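Beta-lactamase-like protein (Koribacter versatilis, PDB 6B9V) probably acts as a metal-dependent diphosphatase of the PhnP family, cleaving reactive photoproducts of FAD. Local coordinates at residues 34-42 with 54-65; 67-75 with 90-99. All coordinates share one frame; numbering follows the deposited sequence.

Contact 1 closes before contact 2 opens, so the two follow one another along the chain, their centres about 16 Å apart. Helix 59-66 belongs to contact 1 and runs straight into 67-75 of contact 2, where A63 O meets I68 N. Both contacts reach the same mixed sheet, through strand 41-46 in contact 1 and strand 73-75 in contact 2, and D54 N lies 2.9 Å from V75 O. F59 joins them further, its ring packing on I71 and V90. Contact 1 is the more central and borders the manganese site; contact 2 lies farther out. Both touch the second subunit, so this flank of the metallo-beta-lactamase fold also forms part of the dimer interface.

Contact 1 (34-42 with 54-65); sequences HDRRLRPSV and DTTPDFREQALR
The guanidinium of R39 has P57 CG over the centre of one face, 3.7 Å above the plane, and the carboxylate of D58 at its edge. That grip is side-on: NE gives a 2.7 Å bond to D58 OD2, and NH2 a longer one to OD1, with the two planes turned 44° apart. The R39 chain bends at chi2 and chi3, which folds the guanidinium back beside D58. D58 OD2 also takes the backbone N of R39 on its anti lone pair, at 2.8 Å and nearly straight (171°), so one carboxylate holds both the main chain and the side chain of R39.

L38 CD1 lies over one face of the R65 guanidinium, offset toward its rim, while water 1 sits at the edge and joins R65 NH1 to R36 NH1. R36, extended from CG to NE, sets its own edge against E61: NH2 meets the syn side of OE2 at 2.7 Å. The Q62 amide, with its partner close to its plane, sends NE2 to R39 O at 3.0 Å; its OE1 meets T56 OG1. That same OG1 accepts from D58 N in an ST turn just ahead of the helix, while T56 CG2 packs 3.5 Å from S41 CB.

Water 2 donates to both P40 O and D54 OD2. D54 OD2 also bonds T77 and the manganese ligand H83, and is thus placed to orient that histidine from the second shell. R39 NH1 has a salt bridge to D89 of the second subunit. Helix 59-66 lies against the loop leading into strand 41-46, with F59 turned to helix 87-90 and strand 49-53, and P40 packed on helix 81-84; 54-65 carries the chain from strand 49-53 into that helix, beside the manganese site of the metallo-beta-lactamase fold.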
loop_
_atom_site.group_PDB
_atom_site.type_symbol
_atom_site.label_atom_id
_atom_site.label_comp_id
_atom_site.label_asym_id
_atom_site.label_seq_id
_atom_site.Cartn_x
_atom_site.Cartn_y
_atom_site.Cartn_z
ATOM N N HIS A 34 4.674 -10.567 16.544
ATOM C CA HIS A 34 5.499 -9.354 16.567
ATOM C C HIS A 34 6.596 -9.397 15.497
ATOM O O HIS A 34 7.247 -8.395 15.239
ATOM C CB HIS A 34 6.123 -9.143 17.956
ATOM C CG HIS A 34 5.128 -8.723 19.007
ATOM N ND1 HIS A 34 3.828 -8.402 18.711
ATOM C CD2 HIS A 34 5.264 -8.582 20.351
ATOM C CE1 HIS A 34 3.190 -8.074 19.830
ATOM N NE2 HIS A 34 4.038 -8.180 20.833
ATOM N N ASP A 35 6.790 -10.552 14.864
ATOM C CA ASP A 35 7.711 -10.628 13.733
ATOM C C ASP A 35 7.026 -10.223 12.422
ATOM O O ASP A 35 7.663 -10.207 11.374
ATOM C CB ASP A 35 8.308 -12.040 13.599
ATOM C CG ASP A 35 9.492 -12.273 14.537
ATOM O OD1 ASP A 35 10.278 -11.336 14.766
ATOM O OD2 ASP A 35 9.641 -13.407 15.039
ATOM N N ARG A 36 5.726 -9.921 12.484
ATOM C CA ARG A 36 5.019 -9.341 11.351
ATOM C C ARG A 36 5.037 -7.840 11.513
ATOM O O ARG A 36 4.524 -7.313 12.503
ATOM C CB ARG A 36 3.575 -9.844 11.260
ATOM C CG ARG A 36 2.777 -9.256 10.094
ATOM C CD ARG A 36 1.286 -9.699 10.166
ATOM N NE ARG A 36 0.502 -9.392 8.962
ATOM C CZ ARG A 36 -0.006 -8.190 8.684
ATOM N NH1 ARG A 36 0.213 -7.174 9.505
ATOM N NH2 ARG A 36 -0.717 -7.992 7.578
ATOM N N ARG A 37 5.632 -7.153 10.542
ATOM C CA ARG A 37 5.861 -5.720 10.671
ATOM C C ARG A 37 5.483 -4.953 9.400
ATOM O O ARG A 37 6.070 -5.177 8.344
ATOM C CB ARG A 37 7.336 -5.459 11.008
ATOM C CG ARG A 37 7.900 -6.279 12.183
ATOM C CD ARG A 37 9.321 -5.742 12.512
ATOM N NE ARG A 37 9.983 -6.523 13.550
ATOM C CZ ARG A 37 9.844 -6.326 14.861
ATOM N NH1 ARG A 37 9.043 -5.378 15.329
ATOM N NH2 ARG A 37 10.512 -7.091 15.715
ATOM N N LEU A 38 4.513 -4.046 9.507
ATOM C CA LEU A 38 4.198 -3.149 8.388
ATOM C C LEU A 38 5.199 -1.991 8.322
ATOM O O LEU A 38 6.060 -1.850 9.202
ATOM C CB LEU A 38 2.774 -2.604 8.517
ATOM C CG LEU A 38 1.700 -3.684 8.647
ATOM C CD1 LEU A 38 0.297 -3.064 8.753
ATOM C CD2 LEU A 38 1.777 -4.648 7.453
ATOM N N ARG A 39 5.120 -1.174 7.280
ATOM C CA ARG A 39 6.068 -0.108 7.089
ATOM C C ARG A 39 5.990 0.976 8.199
ATOM O O ARG A 39 4.996 1.070 8.850
ATOM C CB ARG A 39 5.972 0.489 5.671
ATOM C CG ARG A 39 6.829 -0.215 4.618
ATOM C CD ARG A 39 6.571 -1.687 4.483
ATOM N NE ARG A 39 5.369 -1.994 3.737
ATOM C CZ ARG A 39 5.293 -2.122 2.435
ATOM N NH1 ARG A 39 6.358 -1.990 1.664
ATOM N NH2 ARG A 39 4.156 -2.350 1.885
ATOM N N PRO A 40 7.048 1.773 8.366
ATOM C CA PRO A 40 7.204 2.483 9.649
ATOM C C PRO A 40 6.432 3.803 9.819
ATOM O O PRO A 40 6.559 4.712 8.998
ATOM C CB PRO A 40 8.728 2.729 9.717
ATOM C CG PRO A 40 9.160 2.863 8.286
ATOM C CD PRO A 40 8.257 1.877 7.515
ATOM N N SER A 41 5.656 3.896 10.907
ATOM C CA SER A 41 4.753 5.040 11.155
ATOM C C SER A 41 4.189 4.968 12.569
ATOM O O SER A 41 3.977 3.875 13.088
ATOM C CB SER A 41 3.592 5.056 10.140
ATOM O OG SER A 41 2.631 6.053 10.449
ATOM N N VAL A 42 3.954 6.124 13.194
ATOM C CA VAL A 42 3.285 6.158 14.488
ATOM C C VAL A 42 2.200 7.228 14.438
ATOM O O VAL A 42 2.249 8.123 13.590
ATOM C CB VAL A 42 4.240 6.479 15.682
ATOM C CG1 VAL A 42 5.302 5.413 15.822
ATOM C CG2 VAL A 42 4.889 7.857 15.528
ATOM N N ASP A 54 4.082 10.238 9.077
ATOM C CA ASP A 54 4.338 9.508 7.815
ATOM C C ASP A 54 3.117 8.715 7.327
ATOM O O ASP A 54 2.302 8.250 8.113
ATOM C CB ASP A 54 5.564 8.582 7.949
ATOM C CG ASP A 54 6.884 9.362 7.990
ATOM O OD1 ASP A 54 6.889 10.545 7.588
ATOM O OD2 ASP A 54 7.914 8.799 8.414
ATOM N N THR A 55 2.988 8.592 6.011
ATOM C CA THR A 55 1.893 7.828 5.428
ATOM C C THR A 55 2.464 6.698 4.593
ATOM O O THR A 55 2.745 6.885 3.408
ATOM C CB THR A 55 0.975 8.704 4.549
ATOM O OG1 THR A 55 1.756 9.369 3.553
ATOM C CG2 THR A 55 0.227 9.738 5.405
ATOM N N THR A 56 2.637 5.534 5.216
ATOM C CA THR A 56 3.308 4.412 4.570
ATOM C C THR A 56 2.391 3.763 3.543
ATOM O O THR A 56 1.191 3.979 3.567
ATOM C CB THR A 56 3.754 3.325 5.590
ATOM O OG1 THR A 56 2.646 2.459 5.910
ATOM C CG2 THR A 56 4.338 3.956 6.863
ATOM N N PRO A 57 2.962 2.975 2.630
ATOM C CA PRO A 57 2.119 2.205 1.712
ATOM C C PRO A 57 1.126 1.294 2.432
ATOM O O PRO A 57 0.175 0.839 1.793
ATOM C CB PRO A 57 3.133 1.380 0.910
ATOM C CG PRO A 57 4.459 1.467 1.721
ATOM C CD PRO A 57 4.395 2.832 2.318
ATOM N N ASP A 58 1.330 1.029 3.723
ATOM C CA ASP A 58 0.363 0.235 4.494
ATOM C C ASP A 58 -0.680 1.075 5.223
ATOM O O ASP A 58 -1.386 0.564 6.084
ATOM C CB ASP A 58 1.098 -0.657 5.514
ATOM C CG ASP A 58 2.045 -1.627 4.848
ATOM O OD1 ASP A 58 1.645 -2.241 3.832
ATOM O OD2 ASP A 58 3.199 -1.774 5.317
ATOM N N PHE A 59 -0.806 2.344 4.859
ATOM C CA PHE A 59 -1.669 3.224 5.642
ATOM C C PHE A 59 -3.126 2.756 5.709
ATOM O O PHE A 59 -3.727 2.806 6.773
ATOM C CB PHE A 59 -1.633 4.663 5.124
ATOM C CG PHE A 59 -2.627 5.549 5.829
ATOM C CD1 PHE A 59 -2.407 5.945 7.142
ATOM C CD2 PHE A 59 -3.808 5.918 5.208
ATOM C CE1 PHE A 59 -3.337 6.717 7.814
ATOM C CE2 PHE A 59 -4.756 6.695 5.887
ATOM C CZ PHE A 59 -4.515 7.096 7.181
ATOM N N ARG A 60 -3.712 2.302 4.604
ATOM C CA ARG A 60 -5.111 1.840 4.698
ATOM C C ARG A 60 -5.272 0.755 5.785
ATOM O O ARG A 60 -6.139 0.866 6.669
ATOM C CB ARG A 60 -5.619 1.303 3.346
ATOM C CG ARG A 60 -7.032 0.695 3.454
ATOM C CD ARG A 60 -7.583 0.327 2.071
ATOM N NE ARG A 60 -8.859 -0.388 2.178
ATOM C CZ ARG A 60 -8.985 -1.690 2.400
ATOM N NH1 ARG A 60 -7.910 -2.460 2.527
ATOM N NH2 ARG A 60 -10.202 -2.221 2.502
ATOM N N GLU A 61 -4.416 -0.270 5.728
ATOM C CA GLU A 61 -4.443 -1.364 6.702
ATOM C C GLU A 61 -4.226 -0.839 8.129
ATOM O O GLU A 61 -4.906 -1.266 9.067
ATOM C CB GLU A 61 -3.373 -2.428 6.368
ATOM C CG GLU A 61 -3.344 -3.639 7.350
ATOM C CD GLU A 61 -2.365 -4.785 6.948
ATOM O OE1 GLU A 61 -1.811 -4.818 5.805
ATOM O OE2 GLU A 61 -2.163 -5.686 7.795
ATOM N N GLN A 62 -3.266 0.071 8.283
ATOM C CA GLN A 62 -2.937 0.626 9.610
ATOM C C GLN A 62 -4.125 1.401 10.209
ATOM O O GLN A 62 -4.456 1.267 11.404
ATOM C CB GLN A 62 -1.673 1.514 9.522
ATOM C CG GLN A 62 -0.388 0.687 9.190
ATOM C CD GLN A 62 0.843 1.509 8.788
ATOM O OE1 GLN A 62 0.738 2.551 8.151
ATOM N NE2 GLN A 62 2.042 0.996 9.132
ATOM N N ALA A 63 -4.776 2.191 9.362
ATOM C CA ALA A 63 -5.931 2.972 9.781
ATOM C C ALA A 63 -7.119 2.076 10.140
ATOM O O ALA A 63 -7.787 2.293 11.146
ATOM C CB ALA A 63 -6.331 3.968 8.677
ATOM N N LEU A 64 -7.386 1.070 9.317
ATOM C CA LEU A 64 -8.511 0.172 9.582
ATOM C C LEU A 64 -8.285 -0.586 10.874
ATOM O O LEU A 64 -9.185 -0.713 11.697
ATOM C CB LEU A 64 -8.708 -0.812 8.418
ATOM C CG LEU A 64 -9.226 -0.199 7.124
ATOM C CD1 LEU A 64 -9.186 -1.249 6.015
ATOM C CD2 LEU A 64 -10.668 0.329 7.336
ATOM N N ARG A 65 -7.055 -1.070 11.035
ATOM C CA ARG A 65 -6.587 -1.764 12.228
ATOM C C ARG A 65 -6.860 -0.985 13.507
ATOM O O ARG A 65 -7.237 -1.551 14.547
ATOM C CB ARG A 65 -5.071 -1.975 12.098
ATOM C CG ARG A 65 -4.516 -3.196 12.682
ATOM C CD ARG A 65 -3.393 -3.649 11.791
ATOM N NE ARG A 65 -2.173 -2.851 11.918
ATOM C CZ ARG A 65 -0.981 -3.427 11.988
ATOM N NH1 ARG A 65 -0.925 -4.748 11.946
ATOM N NH2 ARG A 65 0.130 -2.716 12.107
HETATM O O HOH W 1 1.380 -6.228 11.641
HETATM O O HOH W 2 8.020 6.666 9.958
#

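Contact 2 (67-75 with 90-99); sequences GIKKIDAIV and VRPLSFPRIT
L93 makes the apolar core of this contact, its two methyls doing separate work. CD1 meets I71 CD1 at 3.7 Å and I68 CG2 at 3.9 Å, and the L93 side chain crosses both isoleucines at about a right angle. CD2 rests instead on the main chain, 3.5 Å from K69 O. The same carbonyl oxygen is approached by I98 CG2 at 3.3 Å. Deeper in, I74 and V90 reach toward each other tip to tip, I74 CD1 lying 4.0 Å from V90 CG1.

The polar contacts are few. Water 3 ties the two main chains together, accepting from I71 N and donating to L93 O, both at 2.9 Å. The exposed K70 is extended throughout, with CG trans to the backbone N (chi1 180°), and this carries its CD past I98 O to a weak bond from NZ to T99 O, 3.2 Å long. K69 directs its CB away from 90-99, and its NZ forms a salt bridge with D24 of the second subunit.

Within 90-99, R91 O accepts two bonds from S94, from OG and from N.

I74 also touches strand 104-108. Packed against V90 and the turn after it, loop 67-72 and inner strand 73-75 complete the beta-alpha-beta crossover from parallel strand 49-53 through helix 59-66 of the metallo-beta-lactamase fold.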
loop_
_atom_site.group_PDB
_atom_site.type_symbol
_atom_site.label_atom_id
_atom_site.label_comp_id
_atom_site.label_asym_id
_atom_site.label_seq_id
_atom_site.Cartn_x
_atom_site.Cartn_y
_atom_site.Cartn_z
ATOM N N GLY A 67 -8.937 1.734 13.761
ATOM C CA GLY A 67 -10.223 2.420 13.743
ATOM C C GLY A 67 -10.132 3.927 13.574
ATOM O O GLY A 67 -10.958 4.661 14.117
ATOM N N ILE A 68 -9.138 4.395 12.820
ATOM C CA ILE A 68 -8.995 5.830 12.564
ATOM C C ILE A 68 -10.162 6.368 11.732
ATOM O O ILE A 68 -10.456 5.854 10.653
ATOM C CB ILE A 68 -7.678 6.148 11.842
ATOM C CG1 ILE A 68 -6.481 5.790 12.737
ATOM C CG2 ILE A 68 -7.632 7.630 11.421
ATOM C CD1 ILE A 68 -5.136 5.935 12.037
ATOM N N LYS A 69 -10.817 7.407 12.242
ATOM C CA LYS A 69 -11.984 7.986 11.580
ATOM C C LYS A 69 -11.710 9.420 11.135
ATOM O O LYS A 69 -12.485 10.004 10.385
ATOM C CB LYS A 69 -13.198 7.963 12.517
ATOM C CG LYS A 69 -13.615 6.577 12.998
ATOM C CD LYS A 69 -14.387 5.820 11.922
ATOM C CE LYS A 69 -14.820 4.439 12.403
ATOM N NZ LYS A 69 -15.514 3.667 11.331
ATOM N N LYS A 70 -10.616 9.991 11.623
ATOM C CA LYS A 70 -10.268 11.378 11.341
ATOM C C LYS A 70 -8.786 11.620 11.625
ATOM O O LYS A 70 -8.251 11.132 12.622
ATOM C CB LYS A 70 -11.131 12.331 12.181
ATOM C CG LYS A 70 -10.837 13.806 11.956
ATOM C CD LYS A 70 -11.857 14.698 12.654
ATOM C CE LYS A 70 -11.537 16.176 12.440
ATOM N NZ LYS A 70 -12.607 17.037 13.016
ATOM N N ILE A 71 -8.133 12.368 10.746
ATOM C CA ILE A 71 -6.744 12.764 10.954
ATOM C C ILE A 71 -6.665 14.277 11.062
ATOM O O ILE A 71 -7.106 14.983 10.161
ATOM C CB ILE A 71 -5.830 12.302 9.809
ATOM C CG1 ILE A 71 -5.858 10.778 9.665
ATOM C CG2 ILE A 71 -4.399 12.813 10.045
ATOM C CD1 ILE A 71 -5.263 10.294 8.341
ATOM N N ASP A 72 -6.106 14.788 12.157
ATOM C CA ASP A 72 -6.066 16.235 12.325
ATOM C C ASP A 72 -4.846 16.890 11.694
ATOM O O ASP A 72 -4.898 18.051 11.294
ATOM C CB ASP A 72 -6.169 16.579 13.808
ATOM C CG ASP A 72 -7.502 16.129 14.395
ATOM O OD1 ASP A 72 -8.511 16.844 14.189
ATOM O OD2 ASP A 72 -7.550 15.038 15.009
ATOM N N ALA A 73 -3.749 16.155 11.619
ATOM C CA ALA A 73 -2.561 16.658 10.962
ATOM C C ALA A 73 -1.670 15.483 10.590
ATOM O O ALA A 73 -1.680 14.445 11.260
ATOM C CB ALA A 73 -1.815 17.654 11.874
ATOM N N ILE A 74 -0.920 15.643 9.502
ATOM C CA ILE A 74 0.081 14.664 9.100
ATOM C C ILE A 74 1.447 15.335 9.061
ATOM O O ILE A 74 1.606 16.424 8.499
ATOM C CB ILE A 74 -0.244 14.049 7.720
ATOM C CG1 ILE A 74 -1.621 13.376 7.765
ATOM C CG2 ILE A 74 0.873 13.072 7.284
ATOM C CD1 ILE A 74 -2.128 12.877 6.440
ATOM N N VAL A 75 2.428 14.686 9.668
ATOM C CA VAL A 75 3.785 15.220 9.737
ATOM C C VAL A 75 4.751 14.233 9.076
ATOM O O VAL A 75 4.700 13.043 9.378
ATOM C CB VAL A 75 4.207 15.469 11.202
ATOM C CG1 VAL A 75 5.633 16.010 11.262
ATOM C CG2 VAL A 75 3.259 16.461 11.863
ATOM N N VAL A 90 -5.030 8.204 2.134
ATOM C CA VAL A 90 -5.625 9.225 3.019
ATOM C C VAL A 90 -6.917 9.905 2.442
ATOM O O VAL A 90 -7.749 10.427 3.184
ATOM C CB VAL A 90 -4.565 10.313 3.372
ATOM C CG1 VAL A 90 -5.169 11.462 4.172
ATOM C CG2 VAL A 90 -3.413 9.683 4.152
ATOM N N ARG A 91 -7.104 9.864 1.126
ATOM C CA ARG A 91 -8.199 10.609 0.478
ATOM C C ARG A 91 -9.630 10.480 1.068
ATOM O O ARG A 91 -10.319 11.492 1.206
ATOM C CB ARG A 91 -8.217 10.251 -1.015
ATOM C CG ARG A 91 -7.248 11.114 -1.837
ATOM C CD ARG A 91 -6.610 10.365 -3.010
ATOM N NE ARG A 91 -7.583 9.589 -3.776
ATOM C CZ ARG A 91 -7.284 8.885 -4.862
ATOM N NH1 ARG A 91 -6.042 8.865 -5.316
ATOM N NH2 ARG A 91 -8.228 8.204 -5.496
ATOM N N PRO A 92 -10.080 9.268 1.461
ATOM C CA PRO A 92 -11.455 9.236 1.990
ATOM C C PRO A 92 -11.629 9.908 3.361
ATOM O O PRO A 92 -12.765 10.138 3.781
ATOM C CB PRO A 92 -11.760 7.732 2.106
ATOM C CG PRO A 92 -10.704 7.046 1.294
ATOM C CD PRO A 92 -9.497 7.918 1.398
ATOM N N LEU A 93 -10.537 10.205 4.059
ATOM C CA LEU A 93 -10.644 10.939 5.317
ATOM C C LEU A 93 -10.558 12.450 5.112
ATOM O O LEU A 93 -10.705 13.220 6.067
ATOM C CB LEU A 93 -9.548 10.501 6.302
ATOM C CG LEU A 93 -9.654 9.049 6.776
ATOM C CD1 LEU A 93 -8.506 8.710 7.726
ATOM C CD2 LEU A 93 -11.017 8.769 7.421
ATOM N N SER A 94 -10.316 12.878 3.875
ATOM C CA SER A 94 -10.060 14.297 3.606
ATOM C C SER A 94 -11.279 15.067 3.103
ATOM O O SER A 94 -11.192 16.268 2.825
ATOM C CB SER A 94 -8.934 14.445 2.582
ATOM O OG SER A 94 -9.348 13.963 1.314
ATOM N N PHE A 95 -12.411 14.393 2.975
ATOM C CA PHE A 95 -13.597 15.072 2.466
ATOM C C PHE A 95 -14.321 15.809 3.585
ATOM O O PHE A 95 -14.326 15.344 4.725
ATOM C CB PHE A 95 -14.520 14.075 1.763
ATOM C CG PHE A 95 -14.050 13.708 0.391
ATOM C CD1 PHE A 95 -14.094 14.641 -0.635
ATOM C CD2 PHE A 95 -13.527 12.455 0.130
ATOM C CE1 PHE A 95 -13.646 14.321 -1.901
ATOM C CE2 PHE A 95 -13.080 12.125 -1.137
ATOM C CZ PHE A 95 -13.139 13.059 -2.155
ATOM N N PRO A 96 -14.923 16.971 3.257
ATOM C CA PRO A 96 -15.571 17.883 4.209
ATOM C C PRO A 96 -16.469 17.176 5.216
ATOM O O PRO A 96 -16.468 17.548 6.393
ATOM C CB PRO A 96 -16.389 18.796 3.299
ATOM C CG PRO A 96 -15.581 18.874 2.061
ATOM C CD PRO A 96 -14.988 17.500 1.881
ATOM N N ARG A 97 -17.210 16.174 4.746
ATOM C CA ARG A 97 -18.074 15.358 5.591
ATOM C C ARG A 97 -17.365 14.948 6.867
ATOM O O ARG A 97 -17.896 15.106 7.964
ATOM C CB ARG A 97 -18.519 14.099 4.846
ATOM C CG ARG A 97 -18.839 14.297 3.373
ATOM C CD ARG A 97 -18.311 13.124 2.554
ATOM N NE ARG A 97 -18.382 11.865 3.288
ATOM C CZ ARG A 97 -17.968 10.697 2.808
ATOM N NH1 ARG A 97 -17.457 10.624 1.587
ATOM N NH2 ARG A 97 -18.069 9.600 3.550
ATOM N N ILE A 98 -16.154 14.421 6.703
ATOM C CA ILE A 98 -15.371 13.897 7.815
ATOM C C ILE A 98 -14.548 14.981 8.505
ATOM O O ILE A 98 -14.471 15.023 9.734
ATOM C CB ILE A 98 -14.422 12.766 7.343
ATOM C CG1 ILE A 98 -15.221 11.491 7.066
ATOM C CG2 ILE A 98 -13.329 12.492 8.377
ATOM C CD1 ILE A 98 -14.360 10.276 6.861
ATOM N N THR A 99 -13.935 15.855 7.718
ATOM C CA THR A 99 -13.002 16.825 8.276
ATOM C C THR A 99 -13.731 17.889 9.077
ATOM O O THR A 99 -13.248 18.342 10.113
ATOM C CB THR A 99 -12.172 17.521 7.185
ATOM O OG1 THR A 99 -13.053 18.185 6.271
ATOM C CG2 THR A 99 -11.296 16.514 6.429
HETATM O O HOH W 3 -9.687 13.644 8.726
#